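Local atomic coordinates of alpha-catenin-like protein hmp-1 (Caenorhabditis elegans, PDB entry 5XA5), a protein that binds beta-catenin, cadherin and actin filaments at cell junctions and is required for cell migration and cell shape changes during body enclosure and elongation. Residues A[20-25]-A[140-145]; A[71-76]-A[87-92]; A[214-219]-A[245-250]; A[221-226]-A[241-246]. One frame throughout, in Å; residues are numbered along the deposited sequence.

All four contacts join helices or the start of one in the N-terminal, vinculin-family part of the protein, with touching residues largely buried. Contact 1 lies near the centre of the folded chain, where a helix start meets helix 117-165 through a carboxylate, a water and a methyl. Contact 2, nested within the loop closed by contact 1 and touching it through Ile144 and Leu89, is apolar with an exposed histidine at its border. Contacts 3 and 4 lie further out, centres 8 Å apart, and both hold helix 200-229 to helix 234-258: contact 3 by methyl and thioether packing, contact 4 by one hydroxyl pair. Contacts 1 and 3 stay about 16 Å apart at their nearest atoms.

Contact 1 of 4, residues A[20-25]-A[140-145]; sequences VRSKNV and LADSID
Ser22 lays its CB above the plane of the Asp142 carboxylate, displaced toward the oxygens, with CB 3.4 Å from OD1 of Asp142. The aspartate reaches that place because CG stands anti to its backbone N (chi1 -174°), which sends the acid group out from helix 117-165 to the start of helix 23-36. The hydroxyl of Ser22 is occupied elsewhere: as N-cap it accepts from Val25 N across 3.1 Å in a nearly straight bond (172°), and it also pairs with Asp196 of helix 169-196. Beside this, CG2 of Val25 rests on CB of Asp142 at 4.0 Å, the two side chains meeting at a slant, so a methyl covers the aliphatic root of the acid while its oxygens stay turned to polar partners. OD2 of Asp142 accepts a hydrogen bond from a water, 2.6 Å from its oxygen, and the same water takes the N-H of Arg21, its oxygen 2.9 Å from Arg21 N, thereby tying the loop before the helix to helix 117-165. OD1 makes a salt bridge with Arg193, again of helix 169-196. Nearby, Asn24 and Asp145 hydrogen-bond to a chain of another protein. With one oxygen on an arginine and the other on water, the buried carboxylate is well compensated, which would probably keep it ionised, and it draws three helices together at this junction.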
loop_
_atom_site.group_PDB
_atom_site.type_symbol
_atom_site.label_atom_id
_atom_site.label_comp_id
_atom_site.label_asym_id
_atom_site.label_seq_id
_atom_site.Cartn_x
_atom_site.Cartn_y
_atom_site.Cartn_z
ATOM N N VAL A 20 -1.433 2.179 -10.820
ATOM C CA VAL A 20 -2.111 1.589 -9.681
ATOM C C VAL A 20 -2.054 0.075 -9.794
ATOM O O VAL A 20 -2.517 -0.509 -10.782
ATOM C CB VAL A 20 -3.547 2.092 -9.595
ATOM C CG1 VAL A 20 -4.252 1.538 -8.373
ATOM C CG2 VAL A 20 -3.519 3.616 -9.530
ATOM N N ARG A 21 -1.459 -0.560 -8.790
ATOM C CA ARG A 21 -1.193 -1.993 -8.843
ATOM C C ARG A 21 -2.049 -2.780 -7.855
ATOM O O ARG A 21 -2.069 -4.002 -7.887
ATOM C CB ARG A 21 0.293 -2.261 -8.588
ATOM C CG ARG A 21 1.172 -1.575 -9.619
ATOM C CD ARG A 21 2.637 -1.870 -9.426
ATOM N NE ARG A 21 3.413 -1.379 -10.558
ATOM C CZ ARG A 21 4.344 -0.437 -10.475
ATOM N NH1 ARG A 21 4.628 0.116 -9.304
ATOM N NH2 ARG A 21 5.000 -0.058 -11.562
ATOM N N SER A 22 -2.761 -2.068 -6.987
ATOM C CA SER A 22 -3.612 -2.694 -5.973
ATOM C C SER A 22 -5.077 -2.571 -6.363
ATOM O O SER A 22 -5.535 -1.472 -6.613
ATOM C CB SER A 22 -3.400 -2.034 -4.603
ATOM O OG SER A 22 -4.469 -2.300 -3.703
ATOM N N LYS A 23 -5.798 -3.687 -6.405
ATOM C CA LYS A 23 -7.243 -3.639 -6.693
ATOM C C LYS A 23 -8.045 -2.940 -5.597
ATOM O O LYS A 23 -9.093 -2.335 -5.870
ATOM C CB LYS A 23 -7.799 -5.045 -6.876
ATOM C CG LYS A 23 -7.353 -5.753 -8.117
ATOM C CD LYS A 23 -7.985 -7.168 -8.075
ATOM C CE LYS A 23 -7.611 -8.006 -9.239
ATOM N NZ LYS A 23 -8.323 -9.301 -9.179
ATOM N N ASN A 24 -7.593 -3.066 -4.355
ATOM C CA ASN A 24 -8.227 -2.365 -3.246
ATOM C C ASN A 24 -8.144 -0.863 -3.486
ATOM O O ASN A 24 -9.142 -0.156 -3.387
ATOM C CB ASN A 24 -7.558 -2.758 -1.926
ATOM C CG ASN A 24 -8.298 -2.248 -0.709
ATOM O OD1 ASN A 24 -9.418 -1.764 -0.803
ATOM N ND2 ASN A 24 -7.661 -2.363 0.452
ATOM N N VAL A 25 -6.956 -0.379 -3.836
ATOM C CA VAL A 25 -6.786 1.045 -4.143
ATOM C C VAL A 25 -7.555 1.428 -5.403
ATOM O O VAL A 25 -8.212 2.467 -5.452
ATOM C CB VAL A 25 -5.300 1.397 -4.335
ATOM C CG1 VAL A 25 -5.139 2.835 -4.806
ATOM C CG2 VAL A 25 -4.549 1.181 -3.043
ATOM N N LEU A 140 0.151 6.587 -3.135
ATOM C CA LEU A 140 1.437 6.672 -2.459
ATOM C C LEU A 140 1.494 5.686 -1.290
ATOM O O LEU A 140 2.515 5.025 -1.068
ATOM C CB LEU A 140 1.683 8.106 -1.975
ATOM C CG LEU A 140 2.957 8.275 -1.164
ATOM C CD1 LEU A 140 4.157 7.901 -2.024
ATOM C CD2 LEU A 140 3.060 9.709 -0.666
ATOM N N ALA A 141 0.391 5.564 -0.552
ATOM C CA ALA A 141 0.331 4.633 0.572
ATOM C C ALA A 141 0.598 3.200 0.129
ATOM O O ALA A 141 1.283 2.452 0.824
ATOM C CB ALA A 141 -1.021 4.714 1.280
ATOM N N ASP A 142 0.052 2.820 -1.021
ATOM C CA ASP A 142 0.277 1.469 -1.527
ATOM C C ASP A 142 1.756 1.290 -1.862
ATOM O O ASP A 142 2.325 0.224 -1.615
ATOM C CB ASP A 142 -0.595 1.184 -2.746
ATOM C CG ASP A 142 -0.496 -0.263 -3.200
ATOM O OD1 ASP A 142 -0.940 -1.131 -2.424
ATOM O OD2 ASP A 142 -0.008 -0.517 -4.327
ATOM N N SER A 143 2.394 2.328 -2.399
ATOM C CA SER A 143 3.792 2.177 -2.800
ATOM C C SER A 143 4.671 1.967 -1.572
ATOM O O SER A 143 5.698 1.270 -1.639
ATOM C CB SER A 143 4.266 3.387 -3.598
ATOM O OG SER A 143 4.458 4.500 -2.755
ATOM N N ILE A 144 4.267 2.563 -0.449
ATOM C CA ILE A 144 5.024 2.430 0.800
ATOM C C ILE A 144 4.747 1.060 1.412
ATOM O O ILE A 144 5.632 0.395 1.941
ATOM C CB ILE A 144 4.658 3.542 1.813
ATOM C CG1 ILE A 144 4.927 4.921 1.212
ATOM C CG2 ILE A 144 5.424 3.361 3.108
ATOM C CD1 ILE A 144 6.281 5.045 0.560
ATOM N N ASP A 145 3.496 0.624 1.317
ATOM C CA ASP A 145 3.147 -0.727 1.719
ATOM C C ASP A 145 3.996 -1.752 0.940
ATOM O O ASP A 145 4.393 -2.778 1.488
ATOM C CB ASP A 145 1.639 -0.988 1.498
ATOM C CG ASP A 145 0.749 -0.218 2.479
ATOM O OD1 ASP A 145 1.245 0.181 3.555
ATOM O OD2 ASP A 145 -0.455 -0.010 2.162
HETATM O O HOH W 1 -1.096 0.834 -6.303
#

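Contact 2 of 4, residues A[71-76]-A[87-92]; sequences FAISKC and DLLHEA
In Ile73, CG1 lies anti to the carbonyl carbon (chi1 -67°) and the chain runs on extended to CD1 (chi2 168°), aiming this methyl at helix 83-112, while CG2 branches off toward His90. The imidazole of His90 has its CG beside the backbone N (chi1 -82°), a turn that swings the ring back to the isoleucine. Both methyls of Ile73 thus reach helix 83-112. CD1 of Ile73 sits 3.8 Å from CB of Leu89 and equally 3.8 Å from CD2 of His90, bridging the two residues; CG2 of Ile73 comes at a slant to the ring, 3.7 Å from NE2 of His90. Ile73 and Leu89 run past one another in opposite directions, and CG1 of Ile73 adds a second touch on CB of Leu89 at 4.0 Å. No hydrogen bond crosses here: the union is apolar on the buried side, and at the solvent side the histidine flanks the isoleucine. Ile73 lies on helix 51-74, ahead of the connection to helix 83-112. It also packs on Ile86 and Leu93, before and after this segment of helix 83-112, while Leu89 reaches Ile144 of helix 117-165 and an apolar side chain of another protein's chain.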
loop_
_atom_site.group_PDB
_atom_site.type_symbol
_atom_site.label_atom_id
_atom_site.label_comp_id
_atom_site.label_asym_id
_atom_site.label_seq_id
_atom_site.Cartn_x
_atom_site.Cartn_y
_atom_site.Cartn_z
ATOM N N PHE A 71 -1.712 8.431 12.287
ATOM C CA PHE A 71 -1.475 7.222 13.063
ATOM C C PHE A 71 -0.902 6.115 12.174
ATOM O O PHE A 71 0.079 5.458 12.542
ATOM C CB PHE A 71 -2.774 6.761 13.725
ATOM C CG PHE A 71 -2.622 5.532 14.577
ATOM C CD1 PHE A 71 -2.060 5.619 15.837
ATOM C CD2 PHE A 71 -3.064 4.299 14.127
ATOM C CE1 PHE A 71 -1.926 4.500 16.631
ATOM C CE2 PHE A 71 -2.935 3.173 14.917
ATOM C CZ PHE A 71 -2.366 3.276 16.172
ATOM N N ALA A 72 -1.512 5.929 11.003
ATOM C CA ALA A 72 -1.087 4.895 10.051
ATOM C C ALA A 72 0.367 5.092 9.643
ATOM O O ALA A 72 1.142 4.131 9.562
ATOM C CB ALA A 72 -1.998 4.896 8.811
ATOM N N ILE A 73 0.736 6.344 9.394
ATOM C CA ILE A 73 2.095 6.674 8.978
ATOM C C ILE A 73 3.089 6.405 10.114
ATOM O O ILE A 73 4.176 5.864 9.884
ATOM C CB ILE A 73 2.205 8.153 8.525
ATOM C CG1 ILE A 73 1.414 8.401 7.234
ATOM C CG2 ILE A 73 3.655 8.535 8.293
ATOM C CD1 ILE A 73 1.248 9.899 6.911
ATOM N N SER A 74 2.708 6.765 11.339
ATOM C CA SER A 74 3.592 6.596 12.490
ATOM C C SER A 74 3.867 5.129 12.821
ATOM O O SER A 74 4.893 4.806 13.418
ATOM C CB SER A 74 3.004 7.302 13.718
ATOM O OG SER A 74 1.934 6.557 14.274
ATOM N N LYS A 75 2.960 4.244 12.430
ATOM C CA LYS A 75 3.107 2.825 12.724
ATOM C C LYS A 75 3.785 2.069 11.585
ATOM O O LYS A 75 4.057 0.872 11.709
ATOM C CB LYS A 75 1.744 2.194 13.017
ATOM C CG LYS A 75 1.512 1.892 14.485
ATOM C CD LYS A 75 0.437 0.828 14.679
ATOM C CE LYS A 75 -0.045 0.791 16.124
ATOM N NZ LYS A 75 0.960 1.346 17.073
ATOM N N CYS A 76 4.061 2.766 10.484
ATOM C CA CYS A 76 4.645 2.121 9.310
ATOM C C CYS A 76 6.011 1.559 9.651
ATOM O O CYS A 76 6.888 2.294 10.096
ATOM C CB CYS A 76 4.762 3.092 8.139
ATOM S SG CYS A 76 5.611 2.372 6.700
ATOM N N ASP A 87 8.369 11.200 4.514
ATOM C CA ASP A 87 8.225 12.602 4.120
ATOM C C ASP A 87 7.207 12.790 2.996
ATOM O O ASP A 87 6.429 13.741 3.010
ATOM C CB ASP A 87 9.571 13.185 3.688
ATOM C CG ASP A 87 10.548 13.303 4.836
ATOM O OD1 ASP A 87 10.232 12.817 5.941
ATOM O OD2 ASP A 87 11.635 13.883 4.631
ATOM N N LEU A 88 7.219 11.889 2.021
ATOM C CA LEU A 88 6.253 11.957 0.933
ATOM C C LEU A 88 4.843 11.754 1.466
ATOM O O LEU A 88 3.905 12.431 1.039
ATOM C CB LEU A 88 6.566 10.916 -0.142
ATOM C CG LEU A 88 7.685 11.291 -1.112
ATOM C CD1 LEU A 88 8.210 10.052 -1.812
ATOM C CD2 LEU A 88 7.187 12.310 -2.121
ATOM N N LEU A 89 4.705 10.819 2.403
ATOM C CA LEU A 89 3.408 10.500 2.995
ATOM C C LEU A 89 2.840 11.696 3.732
ATOM O O LEU A 89 1.656 11.993 3.616
ATOM C CB LEU A 89 3.521 9.311 3.950
ATOM C CG LEU A 89 3.547 7.942 3.274
ATOM C CD1 LEU A 89 4.072 6.869 4.215
ATOM C CD2 LEU A 89 2.158 7.595 2.805
ATOM N N HIS A 90 3.689 12.384 4.490
ATOM C CA HIS A 90 3.241 13.556 5.217
ATOM C C HIS A 90 2.863 14.674 4.246
ATOM O O HIS A 90 1.869 15.372 4.448
ATOM C CB HIS A 90 4.320 14.016 6.206
ATOM C CG HIS A 90 4.314 13.246 7.490
ATOM N ND1 HIS A 90 5.468 12.864 8.143
ATOM C CD2 HIS A 90 3.287 12.783 8.243
ATOM C CE1 HIS A 90 5.151 12.199 9.239
ATOM N NE2 HIS A 90 3.834 12.136 9.324
ATOM N N GLU A 91 3.645 14.815 3.178
ATOM C CA GLU A 91 3.365 15.795 2.132
ATOM C C GLU A 91 2.015 15.528 1.467
ATOM O O GLU A 91 1.225 16.444 1.239
ATOM C CB GLU A 91 4.468 15.773 1.077
ATOM C CG GLU A 91 4.433 16.935 0.101
ATOM C CD GLU A 91 5.548 16.866 -0.925
ATOM O OE1 GLU A 91 6.211 15.811 -1.014
ATOM O OE2 GLU A 91 5.765 17.868 -1.641
ATOM N N ALA A 92 1.763 14.266 1.149
ATOM C CA ALA A 92 0.513 13.888 0.492
ATOM C C ALA A 92 -0.673 14.065 1.423
ATOM O O ALA A 92 -1.758 14.450 0.991
ATOM C CB ALA A 92 0.583 12.450 -0.000
#

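Contact 3 of 4, residues A[214-219]-A[245-250]; sequences RQTAPL and DEMHSA
Thr216 points its methyl at the backbone of Met247 where helix 200-229 and helix 234-258 run roughly antiparallel, their local axes 9.0 Å apart and 147° between directions. CG2 of Thr216 lies 3.4 Å from Met247 N and 3.7 Å from Met247 CB. It stands anti to the threonine's own backbone N, so the methyl makes the closest approach, while OG1 only brushes CB of Glu246 at 3.9 Å. The same methyl is 3.8 Å from CB of Glu246, whose chain crosses the threonine at an angle. Thr216 has a second conformation, so these contacts hold for one of the two and are less certain. Met247 bends at chi2 (85°) and curls its thioether alongside Ala217, with SD 3.9 Å from Ala217 CA and CE 4.1 Å from Ala217 CB. Met247 further packs on Leu213 and Leu220 and on Val156 and Ala160 of helix 117-165, and Ala217 touches Ile183 of helix 169-196. The threonine hydroxyl turns back to Ala212 O of its own helix. With the Thr216 hydroxyl bonded there and no hydrogen bond between the two segments, the contact is mainly van der Waals, including a methyl against the backbone.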
loop_
_atom_site.group_PDB
_atom_site.type_symbol
_atom_site.label_atom_id
_atom_site.label_comp_id
_atom_site.label_asym_id
_atom_site.label_seq_id
_atom_site.Cartn_x
_atom_site.Cartn_y
_atom_site.Cartn_z
ATOM N N ARG A 214 10.135 -20.867 -2.003
ATOM C CA ARG A 214 9.775 -21.947 -1.089
ATOM C C ARG A 214 10.490 -23.258 -1.404
ATOM O O ARG A 214 10.827 -24.026 -0.499
ATOM C CB ARG A 214 8.261 -22.192 -1.104
ATOM C CG ARG A 214 7.435 -21.046 -0.579
ATOM C CD ARG A 214 7.984 -20.481 0.716
ATOM N NE ARG A 214 8.075 -21.465 1.797
ATOM C CZ ARG A 214 7.124 -21.692 2.702
ATOM N NH1 ARG A 214 5.974 -21.029 2.650
ATOM N NH2 ARG A 214 7.318 -22.596 3.652
ATOM N N GLN A 215 10.712 -23.528 -2.684
ATOM C CA GLN A 215 11.402 -24.751 -3.098
ATOM C C GLN A 215 12.907 -24.656 -2.891
ATOM O O GLN A 215 13.563 -25.646 -2.535
ATOM C CB GLN A 215 11.106 -25.044 -4.566
ATOM C CG GLN A 215 12.108 -25.979 -5.232
ATOM C CD GLN A 215 12.166 -25.801 -6.737
ATOM O OE1 GLN A 215 13.157 -25.306 -7.276
ATOM N NE2 GLN A 215 11.100 -26.202 -7.424
ATOM N N THR A 216 13.469 -23.475 -3.128
ATOM C CA THR A 216 14.919 -23.312 -3.109
ATOM C C THR A 216 15.495 -23.221 -1.696
ATOM O O THR A 216 16.569 -23.748 -1.418
ATOM C CB THR A 216 15.339 -22.057 -3.903
ATOM O OG1 THR A 216 14.947 -22.219 -5.272
ATOM C CG2 THR A 216 16.834 -21.861 -3.834
ATOM N N ALA A 217 14.793 -22.554 -0.785
ATOM C CA ALA A 217 15.412 -22.350 0.522
ATOM C C ALA A 217 15.772 -23.660 1.277
ATOM O O ALA A 217 16.868 -23.752 1.847
ATOM C CB ALA A 217 14.531 -21.439 1.390
ATOM N N PRO A 218 14.883 -24.672 1.281
ATOM C CA PRO A 218 15.239 -25.919 1.966
ATOM C C PRO A 218 16.441 -26.594 1.321
ATOM O O PRO A 218 17.232 -27.234 2.021
ATOM C CB PRO A 218 13.983 -26.791 1.820
ATOM C CG PRO A 218 12.889 -25.836 1.563
ATOM C CD PRO A 218 13.476 -24.668 0.845
ATOM N N LEU A 219 16.577 -26.445 0.007
ATOM C CA LEU A 219 17.727 -27.030 -0.683
ATOM C C LEU A 219 19.008 -26.264 -0.361
ATOM O O LEU A 219 20.096 -26.844 -0.324
ATOM C CB LEU A 219 17.479 -27.041 -2.189
ATOM C CG LEU A 219 16.370 -27.991 -2.643
ATOM C CD1 LEU A 219 15.955 -27.653 -4.064
ATOM C CD2 LEU A 219 16.831 -29.427 -2.583
ATOM N N ASP A 245 22.525 -19.544 -6.245
ATOM C CA ASP A 245 22.136 -18.748 -7.409
ATOM C C ASP A 245 20.629 -18.774 -7.599
ATOM O O ASP A 245 20.014 -17.745 -7.908
ATOM C CB ASP A 245 22.827 -19.254 -8.687
ATOM C CG ASP A 245 24.304 -18.928 -8.720
ATOM O OD1 ASP A 245 24.737 -18.072 -7.919
ATOM O OD2 ASP A 245 25.027 -19.514 -9.562
ATOM N N GLU A 246 20.033 -19.950 -7.403
ATOM C CA GLU A 246 18.594 -20.101 -7.532
ATOM C C GLU A 246 17.867 -19.266 -6.485
ATOM O O GLU A 246 16.844 -18.668 -6.774
ATOM C CB GLU A 246 18.182 -21.564 -7.387
ATOM C CG GLU A 246 18.455 -22.419 -8.608
ATOM C CD GLU A 246 17.945 -23.834 -8.433
ATOM O OE1 GLU A 246 18.116 -24.390 -7.328
ATOM O OE2 GLU A 246 17.371 -24.386 -9.394
ATOM N N MET A 247 18.412 -19.245 -5.273
ATOM C CA MET A 247 17.851 -18.465 -4.174
ATOM C C MET A 247 17.865 -16.982 -4.511
ATOM O O MET A 247 16.859 -16.273 -4.366
ATOM C CB MET A 247 18.647 -18.729 -2.892
ATOM C CG MET A 247 18.143 -18.001 -1.674
ATOM S SD MET A 247 16.819 -18.952 -0.912
ATOM C CE MET A 247 16.499 -17.944 0.546
ATOM N N HIS A 248 19.023 -16.519 -4.964
ATOM C CA HIS A 248 19.179 -15.112 -5.293
ATOM C C HIS A 248 18.243 -14.697 -6.418
ATOM O O HIS A 248 17.629 -13.624 -6.348
ATOM C CB HIS A 248 20.631 -14.812 -5.650
ATOM C CG HIS A 248 21.560 -14.906 -4.483
ATOM N ND1 HIS A 248 22.839 -15.411 -4.588
ATOM C CD2 HIS A 248 21.397 -14.565 -3.183
ATOM C CE1 HIS A 248 23.422 -15.377 -3.403
ATOM N NE2 HIS A 248 22.568 -14.865 -2.533
ATOM N N SER A 249 18.092 -15.548 -7.428
ATOM C CA SER A 249 17.174 -15.261 -8.523
ATOM C C SER A 249 15.725 -15.142 -8.065
ATOM O O SER A 249 15.007 -14.260 -8.512
ATOM C CB SER A 249 17.290 -16.337 -9.598
ATOM O OG SER A 249 18.561 -16.263 -10.211
ATOM N N ALA A 250 15.294 -16.025 -7.168
ATOM C CA ALA A 250 13.920 -15.959 -6.674
ATOM C C ALA A 250 13.662 -14.668 -5.902
ATOM O O ALA A 250 12.608 -14.042 -6.044
ATOM C CB ALA A 250 13.603 -17.156 -5.792
#

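Contact 4 of 4, residues A[221-226]-A[241-246]; sequences YTSTRT and DYTADE
Ser223 and Thr243 meet chiefly through their hydroxyls: OG of Ser223 and OG1 of Thr243 lie 3.0 Å apart in a hydrogen bond that either could donate. This bond is the close part of the contact, but it is doubtful as a lasting link: both side chains also adopt a second conformation, so it is probably present only part of the time. In both side chains the oxygen sits between the backbone N and the carbonyl carbon (chi1 72° in Ser223, 62° in Thr243), within reach of carbonyls of its own helix. Leu220 O, for Ser223 OG, and Asn239 O and Arg240 O, for Thr243 OG1, compete with the other hydroxyl for one proton each. One hydroxyl must give its proton to the other for the cross-helix bond to form, and which one is not settled. Between the two segments little else touches. CA of Ser223 is 7.5 Å from CA of Thr243, and CB of Ser223 is 3.8 Å from OG1 of Thr243. The outward side of both helices carries exposed residues such as Thr222 and Tyr242. On another flank of helix 200-229, Tyr221 stacks on Tyr176, and both Tyr221 and Arg225 bond to Asp173, tying it to helix 169-196. Two successive helices, here 200-229 and 234-258, folded back as an antiparallel hairpin and backed by further long helices, give the helical-bundle architecture of the vinculin/alpha-catenin family.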
loop_
_atom_site.group_PDB
_atom_site.type_symbol
_atom_site.label_atom_id
_atom_site.label_comp_id
_atom_site.label_asym_id
_atom_site.label_seq_id
_atom_site.Cartn_x
_atom_site.Cartn_y
_atom_site.Cartn_z
ATOM N N TYR A 221 19.524 -24.795 2.530
ATOM C CA TYR A 221 19.844 -25.283 3.872
ATOM C C TYR A 221 20.664 -26.563 3.797
ATOM O O TYR A 221 21.717 -26.655 4.401
ATOM C CB TYR A 221 18.567 -25.515 4.687
ATOM C CG TYR A 221 18.760 -26.302 5.962
ATOM C CD1 TYR A 221 19.631 -25.856 6.953
ATOM C CD2 TYR A 221 18.055 -27.479 6.188
ATOM C CE1 TYR A 221 19.802 -26.574 8.124
ATOM C CE2 TYR A 221 18.219 -28.202 7.353
ATOM C CZ TYR A 221 19.106 -27.743 8.318
ATOM O OH TYR A 221 19.273 -28.436 9.483
ATOM N N THR A 222 20.189 -27.563 3.060
ATOM C CA THR A 222 20.863 -28.839 3.154
ATOM C C THR A 222 22.176 -28.824 2.360
ATOM O O THR A 222 23.128 -29.472 2.759
ATOM C CB THR A 222 19.960 -30.006 2.704
ATOM O OG1 THR A 222 19.399 -29.734 1.425
ATOM C CG2 THR A 222 18.818 -30.179 3.691
ATOM N N SER A 223 22.253 -28.046 1.282
ATOM C CA SER A 223 23.507 -27.946 0.539
ATOM C C SER A 223 24.572 -27.221 1.361
ATOM O O SER A 223 25.742 -27.605 1.342
ATOM C CB SER A 223 23.310 -27.221 -0.794
ATOM O OG SER A 223 23.099 -25.838 -0.566
ATOM N N THR A 224 24.192 -26.167 2.079
ATOM C CA THR A 224 25.149 -25.450 2.925
ATOM C C THR A 224 25.594 -26.302 4.111
ATOM O O THR A 224 26.756 -26.301 4.498
ATOM C CB THR A 224 24.570 -24.087 3.444
ATOM O OG1 THR A 224 23.357 -24.281 4.186
ATOM C CG2 THR A 224 24.304 -23.157 2.274
ATOM N N ARG A 225 24.655 -27.037 4.691
ATOM C CA ARG A 225 24.969 -27.848 5.850
ATOM C C ARG A 225 25.913 -28.985 5.467
ATOM O O ARG A 225 26.852 -29.283 6.195
ATOM C CB ARG A 225 23.684 -28.403 6.464
ATOM C CG ARG A 225 23.843 -28.969 7.856
ATOM C CD ARG A 225 22.504 -29.494 8.323
ATOM N NE ARG A 225 22.437 -29.646 9.770
ATOM C CZ ARG A 225 22.815 -30.740 10.420
ATOM N NH1 ARG A 225 23.303 -31.780 9.749
ATOM N NH2 ARG A 225 22.707 -30.794 11.742
ATOM N N THR A 226 25.677 -29.600 4.312
ATOM C CA THR A 226 26.537 -30.687 3.851
ATOM C C THR A 226 27.922 -30.132 3.525
ATOM O O THR A 226 28.937 -30.745 3.838
ATOM C CB THR A 226 25.940 -31.378 2.615
ATOM O OG1 THR A 226 24.748 -32.083 2.984
ATOM C CG2 THR A 226 26.940 -32.363 2.003
ATOM N N ASP A 241 26.640 -23.720 -4.533
ATOM C CA ASP A 241 26.709 -22.524 -5.377
ATOM C C ASP A 241 25.475 -22.420 -6.254
ATOM O O ASP A 241 24.934 -21.335 -6.451
ATOM C CB ASP A 241 27.957 -22.518 -6.258
ATOM C CG ASP A 241 29.250 -22.409 -5.467
ATOM O OD1 ASP A 241 29.203 -21.965 -4.306
ATOM O OD2 ASP A 241 30.313 -22.727 -6.035
ATOM N N TYR A 242 25.046 -23.553 -6.793
ATOM C CA TYR A 242 23.919 -23.580 -7.713
ATOM C C TYR A 242 22.631 -23.210 -7.014
ATOM O O TYR A 242 21.843 -22.404 -7.528
ATOM C CB TYR A 242 23.811 -24.966 -8.353
ATOM C CG TYR A 242 22.621 -25.138 -9.259
ATOM C CD1 TYR A 242 22.714 -24.839 -10.610
ATOM C CD2 TYR A 242 21.412 -25.618 -8.771
ATOM C CE1 TYR A 242 21.633 -24.995 -11.449
ATOM C CE2 TYR A 242 20.326 -25.780 -9.603
ATOM C CZ TYR A 242 20.441 -25.466 -10.939
ATOM O OH TYR A 242 19.357 -25.629 -11.768
ATOM N N THR A 243 22.400 -23.778 -5.834
ATOM C CA THR A 243 21.194 -23.485 -5.078
ATOM C C THR A 243 21.220 -22.043 -4.569
ATOM O O THR A 243 20.193 -21.386 -4.491
ATOM C CB THR A 243 21.007 -24.486 -3.911
ATOM O OG1 THR A 243 22.101 -24.390 -2.989
ATOM C CG2 THR A 243 20.949 -25.899 -4.465
ATOM N N ALA A 244 22.406 -21.545 -4.238
ATOM C CA ALA A 244 22.531 -20.134 -3.866
ATOM C C ALA A 244 22.086 -19.227 -5.024
ATOM O O ALA A 244 21.365 -18.250 -4.807
ATOM C CB ALA A 244 23.949 -19.806 -3.463
ATOM N N ASP A 245 22.525 -19.544 -6.245
ATOM C CA ASP A 245 22.136 -18.748 -7.409
ATOM C C ASP A 245 20.629 -18.774 -7.599
ATOM O O ASP A 245 20.014 -17.745 -7.908
ATOM C CB ASP A 245 22.827 -19.254 -8.687
ATOM C CG ASP A 245 24.304 -18.928 -8.720
ATOM O OD1 ASP A 245 24.737 -18.072 -7.919
ATOM O OD2 ASP A 245 25.027 -19.514 -9.562
ATOM N N GLU A 246 20.033 -19.950 -7.403
ATOM C CA GLU A 246 18.594 -20.101 -7.532
ATOM C C GLU A 246 17.867 -19.266 -6.485
ATOM O O GLU A 246 16.844 -18.668 -6.774
ATOM C CB GLU A 246 18.182 -21.564 -7.387
ATOM C CG GLU A 246 18.455 -22.419 -8.608
ATOM C CD GLU A 246 17.945 -23.834 -8.433
ATOM O OE1 GLU A 246 18.116 -24.390 -7.328
ATOM O OE2 GLU A 246 17.371 -24.386 -9.394
#